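Local coordinates for protein concanavalin B (Canavalia ensiformis, PDB 6CAF) that may act as a carbohydrate-binding seed protein, built on the chitinase-like barrel of glycosyl hydrolase family 18, at residues 231-234 and 235-239; 91-94 and 95-98; 124-127 and 128-131; 34-38 and 39-43. All blocks are in the same frame, centred on the assembly; numbering follows the deposited sequence.

Contact 1 of 4, residues 231-234 and 235-239; sequences NAWL and SWTKS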
loop_
_atom_site.group_PDB
_atom_site.type_symbol
_atom_site.label_atom_id
_atom_site.label_comp_id
_atom_site.label_asym_id
_atom_site.label_seq_id
_atom_site.Cartn_x
_atom_site.Cartn_y
_atom_site.Cartn_z
ATOM N N ASN A 231 16.111 -5.752 13.240
ATOM C CA ASN A 231 15.434 -5.777 14.521
ATOM C C ASN A 231 13.978 -5.324 14.410
ATOM O O ASN A 231 13.095 -5.893 15.063
ATOM C CB ASN A 231 16.176 -4.926 15.523
ATOM C CG ASN A 231 15.536 -5.017 16.859
ATOM O OD1 ASN A 231 15.565 -6.074 17.492
ATOM N ND2 ASN A 231 14.929 -3.929 17.287
ATOM N N ALA A 232 13.746 -4.305 13.606
ATOM C CA ALA A 232 12.391 -3.816 13.416
ATOM C C ALA A 232 11.552 -4.892 12.713
ATOM O O ALA A 232 10.392 -5.115 13.072
ATOM C CB ALA A 232 12.391 -2.490 12.683
ATOM N N TRP A 233 12.115 -5.527 11.684
ATOM C CA TRP A 233 11.409 -6.625 11.045
ATOM C C TRP A 233 11.040 -7.682 12.081
ATOM O O TRP A 233 9.897 -8.142 12.130
ATOM C CB TRP A 233 12.271 -7.222 9.938
ATOM C CG TRP A 233 11.663 -8.386 9.269
ATOM C CD1 TRP A 233 11.748 -9.666 9.668
ATOM C CD2 TRP A 233 10.786 -8.376 8.143
ATOM N NE1 TRP A 233 11.025 -10.479 8.835
ATOM C CE2 TRP A 233 10.420 -9.703 7.894
ATOM C CE3 TRP A 233 10.308 -7.379 7.302
ATOM C CZ2 TRP A 233 9.579 -10.063 6.839
ATOM C CZ3 TRP A 233 9.474 -7.726 6.266
ATOM C CH2 TRP A 233 9.136 -9.061 6.040
ATOM N N LEU A 234 12.001 -8.083 12.902
ATOM C CA LEU A 234 11.721 -9.020 13.966
ATOM C C LEU A 234 10.541 -8.567 14.823
ATOM O O LEU A 234 9.631 -9.348 15.117
ATOM C CB LEU A 234 12.974 -9.227 14.824
ATOM C CG LEU A 234 12.835 -10.182 15.996
ATOM C CD1 LEU A 234 12.432 -11.579 15.542
ATOM C CD2 LEU A 234 14.104 -10.236 16.834
ATOM N N SER A 235 10.572 -7.316 15.254
ATOM C CA SER A 235 9.478 -6.792 16.067
ATOM C C SER A 235 8.137 -6.948 15.370
ATOM O O SER A 235 7.131 -7.324 15.995
ATOM C CB SER A 235 9.752 -5.346 16.404
ATOM O OG SER A 235 10.949 -5.184 17.133
ATOM N N TRP A 236 8.093 -6.644 14.078
ATOM C CA TRP A 236 6.862 -6.753 13.300
ATOM C C TRP A 236 6.418 -8.213 13.161
ATOM O O TRP A 236 5.205 -8.482 13.158
ATOM C CB TRP A 236 7.007 -6.053 11.935
ATOM C CG TRP A 236 6.844 -4.591 12.111
ATOM C CD1 TRP A 236 7.821 -3.663 12.235
ATOM C CD2 TRP A 236 5.607 -3.896 12.290
ATOM N NE1 TRP A 236 7.275 -2.431 12.452
ATOM C CE2 TRP A 236 5.913 -2.546 12.499
ATOM C CE3 TRP A 236 4.274 -4.288 12.285
ATOM C CZ2 TRP A 236 4.941 -1.582 12.702
ATOM C CZ3 TRP A 236 3.311 -3.337 12.505
ATOM C CH2 TRP A 236 3.642 -2.006 12.710
ATOM N N THR A 237 7.354 -9.157 13.047
ATOM C CA THR A 237 6.924 -10.543 12.975
ATOM C C THR A 237 6.201 -10.956 14.242
ATOM O O THR A 237 5.338 -11.815 14.210
ATOM C CB THR A 237 8.061 -11.536 12.707
ATOM O OG1 THR A 237 8.987 -11.579 13.791
ATOM C CG2 THR A 237 8.759 -11.237 11.388
ATOM N N LYS A 238 6.564 -10.348 15.366
ATOM C CA LYS A 238 5.863 -10.674 16.623
ATOM C C LYS A 238 4.547 -9.924 16.780
ATOM O O LYS A 238 3.617 -10.426 17.423
ATOM C CB LYS A 238 6.723 -10.351 17.813
ATOM C CG LYS A 238 8.053 -11.025 17.777
ATOM C CD LYS A 238 7.933 -12.487 17.453
ATOM C CE LYS A 238 9.283 -13.137 17.639
ATOM N NZ LYS A 238 9.262 -14.584 17.297
ATOM N N SER A 239 4.426 -8.883 16.328
ATOM C CA SER A 239 3.312 -7.869 16.422
ATOM C C SER A 239 2.160 -8.352 15.418
ATOM O O SER A 239 0.984 -8.087 15.673
ATOM C CB SER A 239 3.819 -6.454 16.051
ATOM O OG SER A 239 4.192 -5.659 17.176
#
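T237 OG1 donates a hydrogen bond to L234 O at 2.7 Å. K238 N reaches the same oxygen at 3.2 Å, so two donors share it. The threonine hydroxyl stands between backbone N and carbonyl carbon (chi1 66°), turned back onto the carbonyl three residues earlier. S235 makes a related bond four residues back, OG to N231 O at 3.1 Å; OG and S235 N approach that oxygen from opposite faces of its plane. W236 N to A232 O and T237 N to W233 O supply the remaining backbone rungs.

In van der Waals contacts of the rings, T237 CG2 lies 3.5 Å from W233 NE1, the side chains crossing at about a right angle; NE1 donates to P278 O. W236 CD1, at its ring edge, lies 3.1 Å from A232 O, near the ring plane; W236 NE1 donates to C190 O. With an alanine in place of T237, L234 O would probably keep only K238 N of its two donors, and a gap would be likely beside the W233 indole. W233 and T237 rest on L247, as befits the inner side of helix 227-239 in the beta-alpha-beta unit from strand 208-212 to strand 247-252 of a TIM barrel.

Contact 2 of 4, residues 91-94 and 95-98; sequences ESQI and KECQ
E91 and K95 lie alongside each other and point the same way, with K95 NZ 3.1 Å from E91 OE2 in a hydrogen-bonded salt bridge. The ammonium comes from above the carboxylate plane, 52° out of it. K95 reaches there because CG is anti to its carbonyl carbon (chi1 -72°) and the rest of the chain is extended, bringing CE to 4.0 Å from E91 CG. Both ends also hold the backbone of K145: E91 OE1 accepts from K145 N and K95 NZ donates to K145 O. A methionine in place of K95 would probably leave the E91 carboxylate without its counter-charge and K145 O without this donor.

I94 and Q98 run side by side too, I94 CG2 lying 3.9 Å from Q98 OE1, while Q98 NE2 is taken by D149 and A147 O. On another flank, one of the two conformers of E96 lies alongside Q93, a pairing that is therefore tentative; Q93 OE1 accepts from R45 N. The disulfide from C97 to C48 adds a covalent tie to helix 44-49. Pairs spaced four residues apart, E91-K95 and I94-Q98, are regular features of an alpha-helix, here the outer helix between parallel strands 55-64 and 103-109 of the TIM barrel.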
loop_
_atom_site.group_PDB
_atom_site.type_symbol
_atom_site.label_atom_id
_atom_site.label_comp_id
_atom_site.label_asym_id
_atom_site.label_seq_id
_atom_site.Cartn_x
_atom_site.Cartn_y
_atom_site.Cartn_z
ATOM N N GLU A 91 -11.240 3.545 -15.508
ATOM C CA GLU A 91 -11.905 2.254 -15.427
ATOM C C GLU A 91 -11.312 1.219 -16.367
ATOM O O GLU A 91 -10.996 0.101 -15.948
ATOM C CB GLU A 91 -13.384 2.402 -15.720
ATOM C CG GLU A 91 -14.181 1.104 -15.657
ATOM C CD GLU A 91 -15.624 1.240 -16.109
ATOM O OE1 GLU A 91 -16.304 2.207 -15.701
ATOM O OE2 GLU A 91 -16.098 0.332 -16.809
ATOM N N SER A 92 -11.164 1.573 -17.644
ATOM C CA SER A 92 -10.685 0.583 -18.605
ATOM C C SER A 92 -9.241 0.141 -18.272
ATOM O O SER A 92 -8.900 -1.029 -18.437
ATOM C CB SER A 92 -10.758 1.135 -20.036
ATOM O OG SER A 92 -9.908 2.250 -20.169
ATOM N N GLN A 93 -8.408 1.060 -17.797
ATOM C CA GLN A 93 -7.034 0.744 -17.450
ATOM C C GLN A 93 -6.972 -0.162 -16.230
ATOM O O GLN A 93 -6.170 -1.107 -16.174
ATOM C CB GLN A 93 -6.191 2.004 -17.223
ATOM C CG GLN A 93 -5.961 2.795 -18.492
ATOM C CD GLN A 93 -5.229 4.089 -18.269
ATOM O OE1 GLN A 93 -4.094 4.104 -17.769
ATOM N NE2 GLN A 93 -5.852 5.193 -18.686
ATOM N N ILE A 94 -7.832 0.105 -15.252
ATOM C CA ILE A 94 -7.902 -0.748 -14.090
ATOM C C ILE A 94 -8.268 -2.176 -14.499
ATOM O O ILE A 94 -7.656 -3.158 -14.076
ATOM C CB ILE A 94 -8.930 -0.187 -13.097
ATOM C CG1 ILE A 94 -8.371 1.089 -12.477
ATOM C CG2 ILE A 94 -9.289 -1.209 -12.031
ATOM C CD1 ILE A 94 -9.400 1.931 -11.759
ATOM N N LYS A 95 -9.295 -2.297 -15.330
ATOM C CA LYS A 95 -9.759 -3.608 -15.731
ATOM C C LYS A 95 -8.706 -4.349 -16.550
ATOM O O LYS A 95 -8.531 -5.552 -16.356
ATOM C CB LYS A 95 -11.088 -3.503 -16.465
ATOM C CG LYS A 95 -12.196 -3.154 -15.470
ATOM C CD LYS A 95 -13.552 -2.917 -16.088
ATOM C CE LYS A 95 -14.604 -2.836 -14.999
ATOM N NZ LYS A 95 -15.925 -2.529 -15.576
ATOM N N GLU A 96 -7.940 -3.641 -17.391
ATOM C CA GLU A 96 -6.850 -4.324 -18.121
ATOM C C GLU A 96 -5.734 -4.746 -17.184
ATOM O O GLU A 96 -5.180 -5.844 -17.333
ATOM C CB GLU A 96 -6.270 -3.560 -19.339
ATOM C CG GLU A 96 -5.900 -2.083 -19.200
ATOM C CD GLU A 96 -5.656 -1.415 -20.566
ATOM O OE1 GLU A 96 -6.006 -2.053 -21.582
ATOM O OE2 GLU A 96 -5.124 -0.265 -20.655
ATOM N N CYS A 97 -5.421 -3.903 -16.205
ATOM C CA CYS A 97 -4.464 -4.310 -15.171
ATOM C C CYS A 97 -4.897 -5.618 -14.546
ATOM O O CYS A 97 -4.090 -6.546 -14.361
ATOM C CB CYS A 97 -4.374 -3.236 -14.076
ATOM S SG CYS A 97 -3.551 -1.692 -14.533
ATOM N N GLN A 98 -6.152 -5.667 -14.133
ATOM C CA GLN A 98 -6.648 -6.843 -13.446
ATOM C C GLN A 98 -6.638 -8.097 -14.327
ATOM O O GLN A 98 -6.327 -9.198 -13.871
ATOM C CB GLN A 98 -8.054 -6.576 -12.910
ATOM C CG GLN A 98 -8.073 -5.528 -11.815
ATOM C CD GLN A 98 -9.474 -5.207 -11.360
ATOM O OE1 GLN A 98 -10.369 -4.959 -12.178
ATOM N NE2 GLN A 98 -9.667 -5.175 -10.062
HETATM O O HOH W 1 -7.512 0.824 -21.380
#

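Contact 3 of 4, residues 124-127 and 128-131; sequences KDLA and EYLH
L126 forms the tightly packed part of this helical turn with Y129 and L130. Its CD1 lies 4.0 Å from Y129 CD2, approaching the phenol ring obliquely, and its CG is 4.3 Å from L130 CD1. L130 CG also sits close over the backbone, 3.3 Å from L126 O, beside the bond that L130 N makes to that same oxygen at 2.8 Å. This side is buried against the barrel: L126 touches F64 and Y129 touches L61, both of strand 55-64, and Y129 OH makes a weak hydrogen bond to P71 O.

The partly exposed side is polar and built differently. K124 NZ meets E128 OE2 at 2.7 Å, on the anti side of the carboxylate and 24° out of its plane. Both chains bend at the second torsion, K124 at 57° and E128 at -72°, so that they converge after leaving the helix one turn apart. Their methylenes touch as well, K124 CE lying 3.7 Å from E128 CG. Helix 164-178 borders this flank, E170 touching K124 and I174 touching E128, while the H131 ring stacks on Y178.

Backbone bonds such as E128 N to K124 O (2.9 Å) run beneath both faces. The chemistry thus divides helix 120-135 into a greasy inner side and a charged flank, where the short salt bridge is consistent with a protonated lysine and an ionised glutamate, each probably lowering the cost of the other's charge.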
loop_
_atom_site.group_PDB
_atom_site.type_symbol
_atom_site.label_atom_id
_atom_site.label_comp_id
_atom_site.label_asym_id
_atom_site.label_seq_id
_atom_site.Cartn_x
_atom_site.Cartn_y
_atom_site.Cartn_z
ATOM N N LYS A 124 -18.743 2.813 9.484
ATOM C CA LYS A 124 -19.653 1.972 8.711
ATOM C C LYS A 124 -20.085 2.643 7.408
ATOM O O LYS A 124 -20.053 2.024 6.332
ATOM C CB LYS A 124 -20.859 1.575 9.562
ATOM C CG LYS A 124 -21.932 0.791 8.838
ATOM C CD LYS A 124 -21.386 -0.476 8.214
ATOM C CE LYS A 124 -22.516 -1.323 7.661
ATOM N NZ LYS A 124 -21.994 -2.477 6.886
ATOM N N ASP A 125 -20.443 3.916 7.470
ATOM C CA ASP A 125 -20.843 4.650 6.272
ATOM C C ASP A 125 -19.703 4.586 5.226
ATOM O O ASP A 125 -19.934 4.367 4.031
ATOM C CB ASP A 125 -21.093 6.138 6.574
ATOM C CG ASP A 125 -22.304 6.442 7.398
ATOM O OD1 ASP A 125 -23.175 5.594 7.561
ATOM O OD2 ASP A 125 -22.376 7.616 7.837
ATOM N N LEU A 126 -18.470 4.835 5.658
ATOM C CA LEU A 126 -17.341 4.859 4.756
ATOM C C LEU A 126 -17.053 3.462 4.210
ATOM O O LEU A 126 -16.737 3.311 3.024
ATOM C CB LEU A 126 -16.120 5.458 5.466
ATOM C CG LEU A 126 -14.880 5.645 4.610
ATOM C CD1 LEU A 126 -15.111 6.578 3.448
ATOM C CD2 LEU A 126 -13.702 6.111 5.453
ATOM N N ALA A 127 -17.115 2.443 5.064
ATOM C CA ALA A 127 -16.909 1.097 4.559
ATOM C C ALA A 127 -17.927 0.758 3.477
ATOM O O ALA A 127 -17.588 0.166 2.447
ATOM C CB ALA A 127 -16.997 0.113 5.715
ATOM N N GLU A 128 -19.182 1.118 3.704
ATOM C CA GLU A 128 -20.221 0.887 2.716
ATOM C C GLU A 128 -19.953 1.658 1.437
ATOM O O GLU A 128 -20.122 1.134 0.335
ATOM C CB GLU A 128 -21.600 1.248 3.281
ATOM C CG GLU A 128 -22.115 0.222 4.297
ATOM C CD GLU A 128 -22.538 -1.085 3.667
ATOM O OE1 GLU A 128 -23.204 -1.037 2.580
ATOM O OE2 GLU A 128 -22.313 -2.168 4.241
ATOM N N TYR A 129 -19.557 2.910 1.592
ATOM C CA TYR A 129 -19.189 3.717 0.425
ATOM C C TYR A 129 -18.080 3.050 -0.391
ATOM O O TYR A 129 -18.172 2.938 -1.641
ATOM C CB TYR A 129 -18.788 5.120 0.872
ATOM C CG TYR A 129 -18.029 5.933 -0.174
ATOM C CD1 TYR A 129 -18.637 6.654 -1.131
ATOM C CD2 TYR A 129 -16.638 5.923 -0.148
ATOM C CE1 TYR A 129 -17.867 7.402 -2.072
ATOM C CE2 TYR A 129 -15.873 6.605 -1.025
ATOM C CZ TYR A 129 -16.452 7.358 -1.981
ATOM O OH TYR A 129 -15.478 7.985 -2.803
ATOM N N LEU A 130 -17.040 2.599 0.309
ATOM C CA LEU A 130 -15.960 1.938 -0.395
ATOM C C LEU A 130 -16.449 0.694 -1.129
ATOM O O LEU A 130 -16.067 0.423 -2.281
ATOM C CB LEU A 130 -14.811 1.624 0.544
ATOM C CG LEU A 130 -14.121 2.855 1.140
ATOM C CD1 LEU A 130 -13.209 2.455 2.264
ATOM C CD2 LEU A 130 -13.343 3.602 0.083
ATOM N N HIS A 131 -17.314 -0.067 -0.469
ATOM C CA HIS A 131 -17.803 -1.258 -1.092
ATOM C C HIS A 131 -18.690 -0.965 -2.322
ATOM O O HIS A 131 -18.489 -1.546 -3.396
ATOM C CB HIS A 131 -18.552 -2.117 -0.077
ATOM C CG HIS A 131 -18.976 -3.411 -0.647
ATOM N ND1 HIS A 131 -20.277 -3.691 -0.967
ATOM C CD2 HIS A 131 -18.255 -4.492 -1.006
ATOM C CE1 HIS A 131 -20.359 -4.904 -1.468
ATOM N NE2 HIS A 131 -19.140 -5.409 -1.515
#

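Contact 4 of 4, residues 34-38 and 39-43; sequences VYWGQ and REDGL
The W36 indole meets G42 at its edge: NE1 donates to G42 O at 2.8 Å, and that oxygen lies near the ring plane. D41 CB approaches the same indole obliquely, 3.6 Å from W36 CD1. With chi1 at 179° the ring leaves the strand trans to the W36 backbone N and reaches the loop that follows. This is the loop after the first strand of a TIM barrel, leading from strand 31-36 through a short 3-10 turn to helix 44-49.

The carboxylate of D41 is the second flat group. Its OD2 is gripped by two backbone amides: G37 N, at 2.8 Å, meets the anti lone pair of OD2, whereas Q38 N, at 3.0 Å, comes from above the carboxylate plane, 44° out of it. OD1 accepts from Q293 N, so D41 ties the strand end both to its own loop and to helix 292-298. Q38 packs across the carboxylate with its aliphatic part, CG standing 3.0 Å from D41 OD2, a tight fit.

The backbone angles of G37 call for glycine, since a CB would jam against W36 O; the positive phi of G42 is merely easier for one. Upstream, Y35 turns away from the loop, its OH bonded to E250 and H152. A water donates to Q38 O and lies within reach of G42 O, linking the two carbonyls, though it has more acceptors nearby than protons. The turn itself is closed by D41 N, which donates to Q38 O at 3.1 Å from a position 57° out of the carbonyl plane.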
loop_
_atom_site.group_PDB
_atom_site.type_symbol
_atom_site.label_atom_id
_atom_site.label_comp_id
_atom_site.label_asym_id
_atom_site.label_seq_id
_atom_site.Cartn_x
_atom_site.Cartn_y
_atom_site.Cartn_z
ATOM N N VAL A 34 3.526 -1.139 -5.823
ATOM C CA VAL A 34 3.968 0.211 -6.098
ATOM C C VAL A 34 2.818 1.183 -5.925
ATOM O O VAL A 34 1.660 0.849 -6.203
ATOM C CB VAL A 34 4.558 0.309 -7.516
ATOM C CG1 VAL A 34 3.499 0.119 -8.593
ATOM C CG2 VAL A 34 5.341 1.594 -7.740
ATOM N N TYR A 35 3.153 2.382 -5.466
ATOM C CA TYR A 35 2.213 3.487 -5.369
ATOM C C TYR A 35 2.169 4.275 -6.671
ATOM O O TYR A 35 3.200 4.664 -7.225
ATOM C CB TYR A 35 2.586 4.412 -4.231
ATOM C CG TYR A 35 2.415 3.832 -2.848
ATOM C CD1 TYR A 35 3.391 3.029 -2.277
ATOM C CD2 TYR A 35 1.282 4.078 -2.117
ATOM C CE1 TYR A 35 3.255 2.503 -1.010
ATOM C CE2 TYR A 35 1.147 3.571 -0.844
ATOM C CZ TYR A 35 2.104 2.795 -0.284
ATOM O OH TYR A 35 1.915 2.316 1.002
ATOM N N TRP A 36 0.947 4.528 -7.118
ATOM C CA TRP A 36 0.670 5.258 -8.342
ATOM C C TRP A 36 -0.429 6.266 -8.114
ATOM O O TRP A 36 -1.431 5.940 -7.501
ATOM C CB TRP A 36 0.254 4.276 -9.447
ATOM C CG TRP A 36 -0.078 4.958 -10.734
ATOM C CD1 TRP A 36 0.796 5.225 -11.757
ATOM C CD2 TRP A 36 -1.341 5.534 -11.110
ATOM N NE1 TRP A 36 0.146 5.942 -12.740
ATOM C CE2 TRP A 36 -1.157 6.154 -12.353
ATOM C CE3 TRP A 36 -2.614 5.552 -10.543
ATOM C CZ2 TRP A 36 -2.187 6.807 -13.009
ATOM C CZ3 TRP A 36 -3.616 6.206 -11.176
ATOM C CH2 TRP A 36 -3.412 6.815 -12.396
ATOM N N GLY A 37 -0.256 7.479 -8.612
ATOM C CA GLY A 37 -1.322 8.449 -8.509
ATOM C C GLY A 37 -0.988 9.904 -8.675
ATOM O O GLY A 37 -1.820 10.730 -8.377
ATOM N N GLN A 38 0.083 10.262 -9.205
ATOM C CA GLN A 38 0.581 11.618 -9.450
ATOM C C GLN A 38 1.015 11.732 -10.887
ATOM O O GLN A 38 1.207 10.735 -11.563
ATOM C CB GLN A 38 1.713 11.990 -8.498
ATOM C CG GLN A 38 2.986 11.204 -8.589
ATOM C CD GLN A 38 4.023 11.693 -7.573
ATOM O OE1 GLN A 38 3.675 12.352 -6.576
ATOM N NE2 GLN A 38 5.294 11.434 -7.857
ATOM N N ARG A 39 1.000 12.952 -11.411
ATOM C CA ARG A 39 1.298 13.138 -12.824
ATOM C C ARG A 39 2.613 12.493 -13.255
ATOM O O ARG A 39 2.695 11.823 -14.296
ATOM C CB ARG A 39 1.303 14.631 -13.160
ATOM C CG ARG A 39 1.641 14.930 -14.609
ATOM C CD ARG A 39 1.647 16.430 -14.903
ATOM N NE ARG A 39 0.289 16.920 -15.113
ATOM C CZ ARG A 39 -0.313 16.985 -16.298
ATOM N NH1 ARG A 39 -1.553 17.447 -16.374
ATOM N NH2 ARG A 39 0.327 16.630 -17.411
ATOM N N GLU A 40 3.595 12.621 -12.466
ATOM C CA GLU A 40 4.952 12.186 -12.784
ATOM C C GLU A 40 5.115 10.658 -12.798
ATOM O O GLU A 40 6.180 10.151 -13.177
ATOM C CB GLU A 40 5.969 12.833 -11.822
ATOM C CG GLU A 40 6.062 14.357 -11.958
ATOM C CD GLU A 40 4.989 15.126 -11.121
ATOM O OE1 GLU A 40 4.119 14.540 -10.465
ATOM O OE2 GLU A 40 5.065 16.370 -11.122
ATOM N N ASP A 41 4.077 9.982 -12.275
ATOM C CA ASP A 41 4.089 8.536 -12.277
ATOM C C ASP A 41 3.792 7.969 -13.654
ATOM O O ASP A 41 3.926 6.772 -13.869
ATOM C CB ASP A 41 3.036 7.979 -11.323
ATOM C CG ASP A 41 3.327 8.265 -9.883
ATOM O OD1 ASP A 41 4.507 8.387 -9.502
ATOM O OD2 ASP A 41 2.338 8.299 -9.113
ATOM N N GLY A 42 3.334 8.797 -14.584
ATOM C CA GLY A 42 2.927 8.302 -15.881
ATOM C C GLY A 42 1.599 7.542 -15.823
ATOM O O GLY A 42 0.821 7.657 -14.872
ATOM N N LEU A 43 1.329 6.773 -16.871
ATOM C CA LEU A 43 0.058 6.105 -17.008
ATOM C C LEU A 43 -0.037 4.879 -16.108
ATOM O O LEU A 43 0.920 4.129 -15.940
ATOM C CB LEU A 43 -0.185 5.665 -18.429
ATOM C CG LEU A 43 -0.247 6.793 -19.444
ATOM C CD1 LEU A 43 -0.623 6.155 -20.765
ATOM C CD2 LEU A 43 -1.270 7.857 -19.114
HETATM O O HOH W 2 0.012 9.817 -13.768
#

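In the fold
Contacts 2 and 4 are neighbours, their centres about 15 Å apart, and they touch where Q93 OE1 lies 4.3 Å from L43 CB. Contact 1 is on the opposite side of the chain's centre from both, about 35 and 30 Å away between centres. Contact 3 stands about 22 Å from contact 2 and 31 Å from contact 1, again between centres. Contacts 1, 2 and 3 thus sample outer helices, whereas contact 4 starts at the end of one inner strand, 31-36. Through Y35, contact 4 reaches H152, on the strand carrying DxDxE in active family 18 chitinases; the motif's glutamate is a glutamine here, consistent with a chitinase-like protein that may only bind carbohydrate.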